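Local coordinates for protein adenylyltransferase and sulfurtransferase uba4 (Chaetomium thermophilum, PDB 6YUB) that probably activates a ubiquitin-like sulfur carrier by adenylating its C-terminal glycine and then loads it with sulfur for tRNA thiolation and molybdenum cofactor synthesis, at residues Gly161-Leu166 with Gly211-Ala216; Thr249-Thr254 with Phe266-Met271; Ile318-Tyr323 with Arg432-Pro437; His335-Thr340 with Pro352-Val357; Val392-Arg397 with Gly426-Trp431. All blocks are in the same frame, centred on the assembly; numbering follows the deposited sequence.

In the fold
The five contacts divide between two domains: contacts 1 and 2 belong to the ThiF-family adenylation domain, contacts 3, 4 and 5 to the rhodanese-like domain, and the two groups do not touch within the chain. Contacts 1 and 2 are buried and share one sheet. Contact 1 rests on apolar packing alone, whereas contact 2 adds backbone bonds and stacked rings. The rhodanese contacts are partly buried: a carboxylate, an amide and waters act in contacts 3 and 4, backbone carbonyls facing a helix start in contact 5. Contacts 3 and 5 both use helix 427-434, one at each end, while contact 4 pairs parallel strands beside strand 391-394. Contacts 1, 2 and 3 also meet the other subunit.

Contact 1. Residues Gly161-Leu166 with Gly211-Ala216; sequences GQLIVL and GMMGVA
Leu163 and Met213 meet in the tightest approach of this contact, Leu163 CB lying 3.2 Å from Met213 CE, closer than carbons usually pack. The methionine reaches there because its chain folds at chi2 (-45°) and again at chi3 (-54°), which lays the terminal methyl against the strand. Beyond this point Leu163, with CG anti to the backbone N, extends its branch toward the next turn of the helix, and CD2 rests 3.7 Å from Ala216 CB.

The second kind of contact is side chain against backbone. Met213 CE also presses on Gln162 C at 3.3 Å, and its sulfur SD lies 3.9 Å from Gly161 C. Gly161 has no side chain, and Met213 CG comes within 4.0 Å of its CA. All this joins helix 207-227 to one face of the mixed sheet of the ThiF-type, Rossmann-like adenylation domain, the short helical and strand segments running almost parallel at 12°.

No hydrogen bond crosses between the segments. The strand's polar backbone atoms instead bond sheet neighbours, among them Tyr253 and Leu251, while Val215 and Ala216 on the helix also touch Met213 of the other subunit.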
# COMPACT_ATOMS: atom_id res chain seq x y z
N GLY A 161 -2.61 -0.17 11.47
CA GLY A 161 -1.52 0.77 11.35
C GLY A 161 -1.95 1.95 10.50
O GLY A 161 -2.98 1.89 9.81
N GLN A 162 -1.16 3.02 10.55
CA GLN A 162 -1.52 4.25 9.85
C GLN A 162 -0.29 4.88 9.22
O GLN A 162 0.85 4.58 9.58
CB GLN A 162 -2.21 5.24 10.80
CG GLN A 162 -1.33 5.82 11.88
CD GLN A 162 -2.07 6.79 12.79
OE1 GLN A 162 -3.28 6.65 13.00
NE2 GLN A 162 -1.36 7.78 13.32
N LEU A 163 -0.54 5.79 8.28
CA LEU A 163 0.50 6.48 7.54
C LEU A 163 -0.06 7.83 7.10
O LEU A 163 -1.23 7.92 6.70
CB LEU A 163 0.94 5.68 6.31
CG LEU A 163 2.01 6.27 5.39
CD1 LEU A 163 3.38 5.80 5.81
CD2 LEU A 163 1.75 5.89 3.94
N ILE A 164 0.77 8.87 7.16
CA ILE A 164 0.34 10.19 6.72
C ILE A 164 1.57 11.03 6.41
O ILE A 164 2.60 10.92 7.09
CB ILE A 164 -0.57 10.86 7.78
CG1 ILE A 164 -1.11 12.19 7.25
CG2 ILE A 164 0.19 11.08 9.08
CD1 ILE A 164 -2.37 12.65 7.95
N VAL A 165 1.45 11.86 5.38
CA VAL A 165 2.50 12.80 4.99
C VAL A 165 2.13 14.17 5.55
O VAL A 165 1.02 14.67 5.32
CB VAL A 165 2.65 12.86 3.46
CG1 VAL A 165 3.69 13.91 3.07
CG2 VAL A 165 3.03 11.49 2.91
N LEU A 166 3.06 14.77 6.30
CA LEU A 166 2.80 15.99 7.04
C LEU A 166 3.78 17.09 6.64
O LEU A 166 4.93 16.82 6.29
CB LEU A 166 2.91 15.74 8.55
CG LEU A 166 1.98 14.67 9.12
CD1 LEU A 166 2.44 14.26 10.51
CD2 LEU A 166 0.56 15.18 9.15
N GLY A 211 4.89 -4.10 8.60
CA GLY A 211 5.59 -4.18 7.33
C GLY A 211 4.89 -3.41 6.24
O GLY A 211 5.53 -2.73 5.43
N MET A 212 3.55 -3.49 6.19
CA MET A 212 2.79 -2.75 5.19
C MET A 212 3.06 -1.25 5.29
O MET A 212 3.43 -0.61 4.30
CB MET A 212 1.30 -3.03 5.37
CG MET A 212 0.43 -2.45 4.27
SD MET A 212 0.49 -3.47 2.78
CE MET A 212 -0.34 -4.94 3.38
N MET A 213 2.88 -0.68 6.49
CA MET A 213 3.07 0.76 6.64
C MET A 213 4.51 1.16 6.35
O MET A 213 4.75 2.24 5.80
CB MET A 213 2.68 1.19 8.06
CG MET A 213 1.31 0.71 8.52
SD MET A 213 -0.03 0.88 7.31
CE MET A 213 0.09 2.60 6.90
N GLY A 214 5.48 0.31 6.69
CA GLY A 214 6.87 0.64 6.44
C GLY A 214 7.18 0.73 4.96
O GLY A 214 7.87 1.66 4.51
N VAL A 215 6.70 -0.23 4.17
CA VAL A 215 6.90 -0.17 2.72
C VAL A 215 6.21 1.07 2.15
O VAL A 215 6.73 1.72 1.25
CB VAL A 215 6.38 -1.46 2.05
CG1 VAL A 215 6.43 -1.32 0.53
CG2 VAL A 215 7.20 -2.66 2.51
N ALA A 216 5.01 1.38 2.66
CA ALA A 216 4.30 2.56 2.18
C ALA A 216 5.06 3.84 2.50
O ALA A 216 5.01 4.80 1.73
CB ALA A 216 2.90 2.61 2.79

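Contact 2. Residues Thr249-Thr254 with Phe266-Met271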
# COMPACT_ATOMS: atom_id res chain seq x y z
N THR A 249 -3.67 12.55 3.08
CA THR A 249 -4.52 11.41 3.37
C THR A 249 -3.99 10.65 4.58
O THR A 249 -2.78 10.42 4.71
CB THR A 249 -4.59 10.47 2.17
OG1 THR A 249 -5.11 11.17 1.03
CG2 THR A 249 -5.47 9.27 2.47
N LEU A 250 -4.90 10.27 5.47
CA LEU A 250 -4.57 9.40 6.60
C LEU A 250 -4.93 7.97 6.18
O LEU A 250 -6.11 7.60 6.14
CB LEU A 250 -5.32 9.81 7.86
CG LEU A 250 -5.13 8.86 9.04
CD1 LEU A 250 -3.66 8.79 9.46
CD2 LEU A 250 -6.00 9.27 10.23
N LEU A 251 -3.91 7.18 5.85
CA LEU A 251 -4.13 5.79 5.48
C LEU A 251 -4.22 4.95 6.74
O LEU A 251 -3.41 5.10 7.66
CB LEU A 251 -2.99 5.29 4.59
CG LEU A 251 -3.17 3.90 4.00
CD1 LEU A 251 -4.38 3.84 3.08
CD2 LEU A 251 -1.91 3.48 3.25
N ILE A 252 -5.22 4.08 6.80
CA ILE A 252 -5.43 3.18 7.92
C ILE A 252 -5.59 1.77 7.37
O ILE A 252 -6.49 1.52 6.56
CB ILE A 252 -6.65 3.57 8.77
CG1 ILE A 252 -6.44 4.94 9.41
CG2 ILE A 252 -6.90 2.52 9.85
CD1 ILE A 252 -7.72 5.62 9.81
N TYR A 253 -4.71 0.86 7.79
CA TYR A 253 -4.74 -0.53 7.37
C TYR A 253 -5.24 -1.36 8.54
O TYR A 253 -4.54 -1.51 9.55
CB TYR A 253 -3.36 -0.98 6.90
CG TYR A 253 -3.25 -2.46 6.60
CD1 TYR A 253 -4.12 -3.08 5.72
CD2 TYR A 253 -2.25 -3.23 7.18
CE1 TYR A 253 -4.02 -4.43 5.44
CE2 TYR A 253 -2.14 -4.58 6.91
CZ TYR A 253 -3.02 -5.17 6.03
OH TYR A 253 -2.91 -6.51 5.76
N THR A 254 -6.46 -1.88 8.42
CA THR A 254 -7.09 -2.68 9.47
C THR A 254 -6.91 -4.16 9.14
O THR A 254 -7.32 -4.61 8.07
CB THR A 254 -8.57 -2.34 9.60
OG1 THR A 254 -8.73 -0.94 9.86
CG2 THR A 254 -9.21 -3.14 10.72
N PHE A 266 -8.24 -1.17 3.73
CA PHE A 266 -7.47 0.04 3.47
C PHE A 266 -8.45 1.21 3.43
O PHE A 266 -9.21 1.35 2.46
CB PHE A 266 -6.69 -0.06 2.16
CG PHE A 266 -5.54 -1.03 2.22
CD1 PHE A 266 -4.29 -0.61 2.65
CD2 PHE A 266 -5.71 -2.35 1.84
CE1 PHE A 266 -3.23 -1.50 2.71
CE2 PHE A 266 -4.66 -3.24 1.89
CZ PHE A 266 -3.42 -2.81 2.33
N ARG A 267 -8.43 2.03 4.47
CA ARG A 267 -9.28 3.22 4.56
C ARG A 267 -8.40 4.46 4.49
O ARG A 267 -7.43 4.58 5.24
CB ARG A 267 -10.10 3.21 5.85
CG ARG A 267 -11.56 2.81 5.67
CD ARG A 267 -12.50 3.93 6.12
NE ARG A 267 -12.18 4.39 7.47
CZ ARG A 267 -12.61 3.81 8.58
NH1 ARG A 267 -12.26 4.31 9.76
NH2 ARG A 267 -13.38 2.73 8.52
N ALA A 268 -8.75 5.37 3.58
CA ALA A 268 -7.99 6.60 3.37
C ALA A 268 -8.89 7.78 3.70
O ALA A 268 -9.86 8.05 2.99
CB ALA A 268 -7.48 6.67 1.93
N LEU A 269 -8.56 8.48 4.78
CA LEU A 269 -9.33 9.63 5.25
C LEU A 269 -8.61 10.92 4.88
O LEU A 269 -7.41 11.06 5.15
CB LEU A 269 -9.54 9.55 6.76
CG LEU A 269 -10.11 8.23 7.27
CD1 LEU A 269 -10.17 8.21 8.79
CD2 LEU A 269 -11.50 7.99 6.68
N LYS A 270 -9.34 11.85 4.28
CA LYS A 270 -8.77 13.13 3.90
C LYS A 270 -8.72 14.06 5.11
O LYS A 270 -9.72 14.22 5.82
CB LYS A 270 -9.60 13.77 2.78
CG LYS A 270 -9.10 15.13 2.33
CD LYS A 270 -9.38 15.36 0.85
CE LYS A 270 -9.41 16.84 0.51
NZ LYS A 270 -8.98 17.12 -0.88
N MET A 271 -7.56 14.65 5.34
CA MET A 271 -7.35 15.54 6.47
C MET A 271 -7.49 16.99 6.03
O MET A 271 -7.28 17.34 4.87
CB MET A 271 -5.96 15.34 7.09
CG MET A 271 -5.71 13.94 7.61
SD MET A 271 -6.84 13.46 8.94
CE MET A 271 -5.75 13.51 10.34
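A β-hairpin at the edge of the adenylation domain's sheet pairs Thr249-Thr254 with Phe266-Met271 in antiparallel fashion. Its hydrogen-bonded pairs are Leu250 with Leu269 and Ile252 with Arg267. In the first, Leu250 N gives a nearly straight bond (177°) to Leu269 O at 2.7 Å, and Leu269 N returns one to Leu250 O at 2.9 Å. In the second, Ile252 N reaches Arg267 O at 2.8 Å, again answered by Arg267 N to Ile252 O.

Side chains alternate between two faces. On one, Tyr253 and Phe266 form an offset stack, their ring centroids 4.7 Å apart and their planes inclined at 24°. Tyr253 CD1 sits above the Phe266 ring toward its rim, while Leu251 CD1 comes up near the plane at that ring's edge. Farther along, Thr249 places CG2 anti to its own N (OG1 chi1 -59°), and this methyl is squeezed to 3.3 Å from Ala268 CB. Its hydroxyl is turned to Ile262 O of the other subunit, where Phe267 also stacks on Phe266.

The second face carries Leu250, Ile252, Leu269 and the exposed Arg267, with Ile252 CD1 set 3.7 Å from Leu269 CD1. Met271 SD approaches Leu250 CB at 4.1 Å.

The chemistry is thus two-sided: backbone bonds fix the register, Thr249, Leu251, Phe266 and Ala268 on one face contribute to the dimer contact, and Leu250, Ile252 and Leu269 on the other add apolar packing within the chain.

Contact 3. Residues Ile318-Tyr323 with Arg432-Pro437; sequences ITATAY and RDEVDP
The carboxylate of Glu434 meets Ala320 and Thr321 on one face and at one edge. Over the face lies Ala320 CB, 4.1 Å from Glu434 CD. At the edge, Thr321 OG1 donates to the anti lone pair of Glu434 OE1 at only 2.6 Å. The backbone Thr321 N comes in from above the plane (39° out of it) on the same side as Ala320 CB, and makes a longer bond of 3.3 Å to Glu434 OE1.

This is a helix N-terminus gripped by an acidic side chain in the rhodanese-like domain: helix 320-328 begins here, just after edge strand 317-319, and helix 427-434 ends here. Glu434 spans the gap with its chain extended past CG (chi2 177°), crossing the Thr321 side chain at about a right angle. Thr321 in turn keeps its hydroxyl beside its own N, chi1 -58°, which lets both groups serve the same oxygen. OE1 is held a third time by Arg268 of the other subunit, a salt bridge that, with the positive end of the helix, would probably stabilise the carboxylate's negative charge.

Apolar contact borders the polar grip, Val435 CG2 sitting 4.3 Å from Ala320 CB; the same methyl also lies against the carbonyl Ala320 O.

The N-H groups of the first turn are each provided for. Thr319, at the N-cap, accepts from Ala322 N through OG1 at 2.9 Å. Ala320 N, 2.8 Å from a water, is linked through it to Glu434 OE2, which lies 2.7 Å from that water's oxygen.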
# COMPACT_ATOMS: atom_id res chain seq x y z
N ILE A 318 -16.06 10.81 -5.13
CA ILE A 318 -16.94 9.66 -5.00
C ILE A 318 -16.65 8.71 -6.15
O ILE A 318 -16.37 9.14 -7.27
CB ILE A 318 -18.43 10.09 -4.99
CG1 ILE A 318 -19.33 8.88 -4.72
CG2 ILE A 318 -18.81 10.75 -6.31
CD1 ILE A 318 -20.75 9.25 -4.38
N THR A 319 -16.71 7.41 -5.87
CA THR A 319 -16.48 6.41 -6.90
C THR A 319 -17.72 6.27 -7.78
O THR A 319 -18.85 6.53 -7.36
CB THR A 319 -16.13 5.06 -6.28
OG1 THR A 319 -17.21 4.62 -5.45
CG2 THR A 319 -14.86 5.16 -5.43
N ALA A 320 -17.49 5.85 -9.03
CA ALA A 320 -18.61 5.53 -9.91
C ALA A 320 -19.52 4.50 -9.26
O ALA A 320 -20.75 4.59 -9.38
CB ALA A 320 -18.09 5.02 -11.26
N THR A 321 -18.94 3.53 -8.56
CA THR A 321 -19.74 2.52 -7.87
C THR A 321 -20.62 3.16 -6.81
O THR A 321 -21.84 2.93 -6.78
CB THR A 321 -18.82 1.47 -7.24
OG1 THR A 321 -18.01 0.87 -8.26
CG2 THR A 321 -19.64 0.40 -6.54
N ALA A 322 -20.03 3.98 -5.94
CA ALA A 322 -20.79 4.56 -4.83
C ALA A 322 -21.85 5.53 -5.34
O ALA A 322 -22.98 5.55 -4.83
CB ALA A 322 -19.85 5.25 -3.85
N TYR A 323 -21.51 6.36 -6.33
CA TYR A 323 -22.50 7.28 -6.88
C TYR A 323 -23.70 6.52 -7.45
O TYR A 323 -24.85 6.91 -7.23
CB TYR A 323 -21.88 8.15 -7.97
CG TYR A 323 -22.88 9.10 -8.59
CD1 TYR A 323 -23.27 10.26 -7.94
CD2 TYR A 323 -23.46 8.82 -9.83
CE1 TYR A 323 -24.19 11.13 -8.50
CE2 TYR A 323 -24.38 9.68 -10.39
CZ TYR A 323 -24.74 10.83 -9.72
OH TYR A 323 -25.66 11.69 -10.28
N ARG A 432 -18.12 3.19 -17.02
CA ARG A 432 -18.22 2.03 -17.89
C ARG A 432 -17.65 0.79 -17.22
O ARG A 432 -18.29 -0.28 -17.22
CB ARG A 432 -17.49 2.31 -19.21
CG ARG A 432 -17.61 1.21 -20.24
CD ARG A 432 -16.61 1.43 -21.36
NE ARG A 432 -15.44 0.56 -21.21
CZ ARG A 432 -14.26 0.79 -21.78
NH1 ARG A 432 -13.26 -0.06 -21.60
NH2 ARG A 432 -14.07 1.88 -22.52
N ASP A 433 -16.46 0.91 -16.63
CA ASP A 433 -15.77 -0.27 -16.10
C ASP A 433 -16.45 -0.81 -14.85
O ASP A 433 -16.39 -2.02 -14.59
CB ASP A 433 -14.31 0.08 -15.80
CG ASP A 433 -13.53 0.43 -17.05
OD1 ASP A 433 -14.04 0.20 -18.16
OD2 ASP A 433 -12.40 0.95 -16.92
N GLU A 434 -17.09 0.05 -14.06
CA GLU A 434 -17.61 -0.34 -12.76
C GLU A 434 -19.11 -0.52 -12.71
O GLU A 434 -19.59 -1.28 -11.86
CB GLU A 434 -17.21 0.70 -11.70
CG GLU A 434 -15.72 0.91 -11.52
CD GLU A 434 -15.41 2.00 -10.52
OE1 GLU A 434 -16.15 2.11 -9.52
OE2 GLU A 434 -14.43 2.75 -10.72
N VAL A 435 -19.87 0.14 -13.58
CA VAL A 435 -21.32 0.19 -13.44
C VAL A 435 -22.02 -0.28 -14.70
O VAL A 435 -22.84 -1.20 -14.66
CB VAL A 435 -21.78 1.61 -13.06
CG1 VAL A 435 -23.30 1.70 -13.03
CG2 VAL A 435 -21.20 2.02 -11.71
N ASP A 436 -21.71 0.35 -15.83
CA ASP A 436 -22.43 0.13 -17.09
C ASP A 436 -21.44 -0.27 -18.17
O ASP A 436 -20.94 0.59 -18.92
CB ASP A 436 -23.21 1.39 -17.48
CG ASP A 436 -24.05 1.19 -18.73
OD1 ASP A 436 -24.07 0.06 -19.27
OD2 ASP A 436 -24.68 2.17 -19.17
N PRO A 437 -21.14 -1.56 -18.30
CA PRO A 437 -20.12 -1.98 -19.28
C PRO A 437 -20.48 -1.66 -20.72
O PRO A 437 -19.57 -1.56 -21.56
CB PRO A 437 -20.01 -3.50 -19.06
CG PRO A 437 -20.60 -3.74 -17.70
CD PRO A 437 -21.67 -2.70 -17.53
O HOH W 1 -14.85 5.26 -9.83

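Contact 4. Residues His335-Thr340 with Pro352-Val357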
# COMPACT_ATOMS: atom_id res chain seq x y z
N HIS A 335 -29.63 17.00 -5.63
CA HIS A 335 -28.28 17.24 -6.11
C HIS A 335 -28.26 17.58 -7.60
O HIS A 335 -29.24 17.38 -8.32
CB HIS A 335 -27.39 16.03 -5.84
CG HIS A 335 -27.39 15.01 -6.94
ND1 HIS A 335 -28.32 13.99 -7.01
CD2 HIS A 335 -26.57 14.85 -8.00
CE1 HIS A 335 -28.08 13.25 -8.08
NE2 HIS A 335 -27.02 13.75 -8.70
N ILE A 336 -27.13 18.12 -8.04
CA ILE A 336 -26.88 18.48 -9.43
C ILE A 336 -25.74 17.61 -9.95
O ILE A 336 -24.75 17.40 -9.24
CB ILE A 336 -26.56 19.98 -9.58
CG1 ILE A 336 -27.85 20.79 -9.67
CG2 ILE A 336 -25.68 20.22 -10.80
CD1 ILE A 336 -27.65 22.30 -9.65
N LEU A 337 -25.88 17.12 -11.17
CA LEU A 337 -24.87 16.29 -11.82
C LEU A 337 -24.37 17.01 -13.06
O LEU A 337 -25.14 17.20 -14.02
CB LEU A 337 -25.42 14.91 -12.16
CG LEU A 337 -24.48 13.96 -12.91
CD1 LEU A 337 -23.25 13.63 -12.07
CD2 LEU A 337 -25.22 12.69 -13.32
N LEU A 338 -23.10 17.40 -13.06
CA LEU A 338 -22.52 18.19 -14.13
C LEU A 338 -21.56 17.33 -14.93
O LEU A 338 -20.57 16.81 -14.39
CB LEU A 338 -21.80 19.41 -13.56
CG LEU A 338 -22.66 20.34 -12.71
CD1 LEU A 338 -21.82 21.45 -12.10
CD2 LEU A 338 -23.80 20.92 -13.53
N ASP A 339 -21.83 17.20 -16.23
CA ASP A 339 -20.96 16.48 -17.16
C ASP A 339 -20.14 17.52 -17.91
O ASP A 339 -20.69 18.31 -18.69
CB ASP A 339 -21.78 15.62 -18.11
CG ASP A 339 -20.92 14.82 -19.06
OD1 ASP A 339 -19.89 15.35 -19.53
OD2 ASP A 339 -21.27 13.65 -19.35
N THR A 340 -18.82 17.51 -17.70
CA THR A 340 -17.94 18.53 -18.25
C THR A 340 -17.26 18.11 -19.55
O THR A 340 -16.39 18.84 -20.04
CB THR A 340 -16.88 18.91 -17.21
OG1 THR A 340 -16.32 17.72 -16.63
CG2 THR A 340 -17.48 19.77 -16.11
N PRO A 352 -28.12 9.32 -17.03
CA PRO A 352 -29.42 10.00 -17.07
C PRO A 352 -29.54 11.02 -15.95
O PRO A 352 -29.27 10.71 -14.78
CB PRO A 352 -30.43 8.85 -16.90
CG PRO A 352 -29.68 7.61 -17.28
CD PRO A 352 -28.25 7.86 -16.89
N GLY A 353 -29.94 12.23 -16.31
CA GLY A 353 -30.04 13.32 -15.36
C GLY A 353 -28.84 14.23 -15.32
O GLY A 353 -28.83 15.18 -14.52
N ALA A 354 -27.83 13.99 -16.15
CA ALA A 354 -26.62 14.79 -16.17
C ALA A 354 -26.82 16.00 -17.08
O ALA A 354 -27.27 15.86 -18.21
CB ALA A 354 -25.43 13.96 -16.65
N VAL A 355 -26.48 17.18 -16.57
CA VAL A 355 -26.48 18.40 -17.35
C VAL A 355 -25.08 18.62 -17.90
O VAL A 355 -24.08 18.45 -17.19
CB VAL A 355 -26.93 19.60 -16.51
CG1 VAL A 355 -26.79 20.90 -17.30
CG2 VAL A 355 -28.37 19.41 -16.05
N ASN A 356 -24.99 18.99 -19.18
CA ASN A 356 -23.71 19.14 -19.85
C ASN A 356 -23.22 20.58 -19.71
O ASN A 356 -23.94 21.52 -20.09
CB ASN A 356 -23.81 18.74 -21.32
CG ASN A 356 -22.47 18.79 -22.04
OD1 ASN A 356 -22.39 19.15 -23.21
ND2 ASN A 356 -21.40 18.44 -21.32
N VAL A 357 -22.02 20.74 -19.18
CA VAL A 357 -21.38 22.05 -19.05
C VAL A 357 -19.94 21.88 -19.55
O VAL A 357 -19.04 21.61 -18.74
CB VAL A 357 -21.43 22.56 -17.61
CG1 VAL A 357 -21.18 24.06 -17.57
CG2 VAL A 357 -22.76 22.22 -16.96
O HOH W 2 -28.29 17.18 -12.83
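Asp339 and Asn356 set their flat ends nearly perpendicular, carboxylate and amide planes 88° apart, and the bond between these residues runs from the Asn356 amide to the Asp339 backbone. Asn356 ND2 donates to Asp339 O at 2.7 Å from well above the carbonyl plane, while Val357 N reaches that oxygen from the opposite face at 2.8 Å. One carbonyl is thereby held by two donors. ND2 also bonds Arg341 O, and the Asp339 carboxylate turns to a salt bridge with Arg341.

The apolar side chains follow another pattern. Leu337 swings CG anti to its N (chi1 177°) and lays CD2 alongside Ala354 CB at 3.6 Å. Leu338 and Val357 cross obliquely, Leu338 CD2 meeting Val357 CG2 at 3.8 Å.

Parallel pairing carries these groups: Val355 N bonds Leu337 O, and Asp339 N bonds Val355 O at 2.7 Å. Before the pairing begins, a water accepts from Leu337 N and donates to Gly353 O.

Strands 336-339 and 355-356 are the two strands of a β-α-β unit whose helix, 343-346, puts Phe346 against Asp339 and Asn356. Strand 355-356 lies at the sheet's edge, while strand 391-394 flanks the other side and receives the Thr340 hydroxyl at Val394 O.

Contact 5. Residues Val392-Arg397 with Gly426-Trp431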
# COMPACT_ATOMS: atom_id res chain seq x y z
N VAL A 392 -22.13 17.26 -8.16
CA VAL A 392 -21.28 16.16 -8.59
C VAL A 392 -20.79 16.45 -10.00
O VAL A 392 -21.60 16.74 -10.90
CB VAL A 392 -22.03 14.81 -8.55
CG1 VAL A 392 -21.09 13.67 -8.92
CG2 VAL A 392 -22.64 14.59 -7.17
N VAL A 393 -19.48 16.39 -10.20
CA VAL A 393 -18.85 16.65 -11.48
C VAL A 393 -18.35 15.33 -12.05
O VAL A 393 -17.89 14.46 -11.30
CB VAL A 393 -17.69 17.66 -11.36
CG1 VAL A 393 -17.06 17.92 -12.72
CG2 VAL A 393 -18.19 18.96 -10.72
N VAL A 394 -18.45 15.18 -13.37
CA VAL A 394 -17.94 14.00 -14.06
C VAL A 394 -17.40 14.43 -15.41
O VAL A 394 -18.01 15.25 -16.11
CB VAL A 394 -19.04 12.92 -14.22
CG1 VAL A 394 -20.09 13.38 -15.23
CG2 VAL A 394 -18.41 11.60 -14.65
N CYS A 395 -16.26 13.87 -15.79
CA CYS A 395 -15.62 14.19 -17.06
C CYS A 395 -15.27 12.87 -17.76
O CYS A 395 -15.80 11.80 -17.43
CB CYS A 395 -14.41 15.10 -16.85
SG CYS A 395 -13.06 14.34 -15.96
N ARG A 396 -14.35 12.93 -18.71
CA ARG A 396 -14.08 11.76 -19.55
C ARG A 396 -13.44 10.64 -18.74
O ARG A 396 -13.89 9.49 -18.80
CB ARG A 396 -13.19 12.16 -20.73
CG ARG A 396 -13.16 11.11 -21.82
CD ARG A 396 -12.46 11.61 -23.07
NE ARG A 396 -12.06 10.48 -23.91
CZ ARG A 396 -10.93 9.80 -23.76
NH1 ARG A 396 -10.08 10.13 -22.79
NH2 ARG A 396 -10.66 8.79 -24.56
N ARG A 397 -12.37 10.94 -17.99
CA ARG A 397 -11.72 9.92 -17.18
C ARG A 397 -11.18 10.47 -15.86
O ARG A 397 -10.23 9.92 -15.30
CB ARG A 397 -10.58 9.25 -17.96
CG ARG A 397 -9.60 10.22 -18.61
CD ARG A 397 -8.45 9.46 -19.25
NE ARG A 397 -8.93 8.40 -20.14
CZ ARG A 397 -8.19 7.38 -20.55
NH1 ARG A 397 -6.93 7.25 -20.17
NH2 ARG A 397 -8.73 6.47 -21.36
N GLY A 426 -12.30 8.65 -11.85
CA GLY A 426 -12.16 7.92 -13.09
C GLY A 426 -13.09 8.34 -14.20
O GLY A 426 -13.04 7.76 -15.29
N GLY A 427 -13.95 9.33 -13.96
CA GLY A 427 -14.81 9.86 -14.99
C GLY A 427 -15.74 8.81 -15.58
O GLY A 427 -16.10 7.82 -14.94
N MET A 428 -16.12 9.04 -16.84
CA MET A 428 -17.06 8.15 -17.51
C MET A 428 -16.42 6.81 -17.85
O MET A 428 -17.15 5.82 -18.03
CB MET A 428 -17.61 8.80 -18.77
CG MET A 428 -18.46 10.04 -18.53
SD MET A 428 -19.86 9.76 -17.41
CE MET A 428 -20.56 8.26 -18.09
N LYS A 429 -15.10 6.74 -17.95
CA LYS A 429 -14.44 5.45 -18.16
C LYS A 429 -14.67 4.53 -16.97
O LYS A 429 -15.01 3.35 -17.14
CB LYS A 429 -12.94 5.65 -18.40
CG LYS A 429 -12.18 4.35 -18.63
CD LYS A 429 -10.67 4.55 -18.52
CE LYS A 429 -9.99 3.33 -17.90
NZ LYS A 429 -10.14 2.10 -18.74
N ALA A 430 -14.49 5.05 -15.76
CA ALA A 430 -14.75 4.25 -14.57
C ALA A 430 -16.23 3.87 -14.48
O ALA A 430 -16.57 2.77 -14.04
CB ALA A 430 -14.32 5.02 -13.32
N TRP A 431 -17.12 4.78 -14.90
CA TRP A 431 -18.54 4.45 -14.97
C TRP A 431 -18.76 3.23 -15.85
O TRP A 431 -19.51 2.31 -15.49
CB TRP A 431 -19.32 5.65 -15.50
CG TRP A 431 -20.80 5.42 -15.56
CD1 TRP A 431 -21.53 5.01 -16.64
CD2 TRP A 431 -21.74 5.60 -14.49
NE1 TRP A 431 -22.86 4.92 -16.31
CE2 TRP A 431 -23.02 5.27 -15.00
CE3 TRP A 431 -21.62 5.99 -13.15
CZ2 TRP A 431 -24.17 5.33 -14.21
CZ3 TRP A 431 -22.77 6.05 -12.38
CH2 TRP A 431 -24.02 5.72 -12.91
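Cys395 and Arg396 turn their carbonyl oxygens to N-H groups in the first turn of helix 427-434. Met428 N bonds Cys395 O at 2.8 Å, and Lys429 N bonds Arg396 O at 3.1 Å. The turn leaving strand 391-394 at Cys395 is consistent with the start of the active-site loop of a rhodanese domain, here set against the N-terminus of helix 427-434. The loop's carbonyls would match the partial positive charge of the helix end.

The backbones can come this close because Gly427 stands at the crossing, where a CB would run into Arg397 N and Cys395 O. At a positive phi of 60°, Gly427 brings its CA to 3.3 Å from Cys395 O. Gly426 contributes its carbonyl, Gly426 O lying 3.2 Å from Arg397 CA in a CA-H...O contact.

Side chains flank this backbone core. Toward the strand, Val394 and Met428 meet at about a right angle, Val394 CG2 lying 3.6 Å from Met428 SD. The methionine bends at chi2 and chi3 to bring its sulfur there, with CG resting 3.4 Å from Cys395 O.

The next shell ties both segments to their surroundings. Trp431, one turn along the helix, packs on Ala320 and Tyr323 of helix 320-328, and Arg396 NH2 bonds Ile442 O near the chain end. Lys429 is positioned by the salt bridge of its NZ to Asp433, which leaves NZ 5.3 Å from Arg397 NH2. Farther out, on the solvent side, Lys429 CD lies over one face of the Arg397 guanidinium, 3.9 Å from Arg397 NH2.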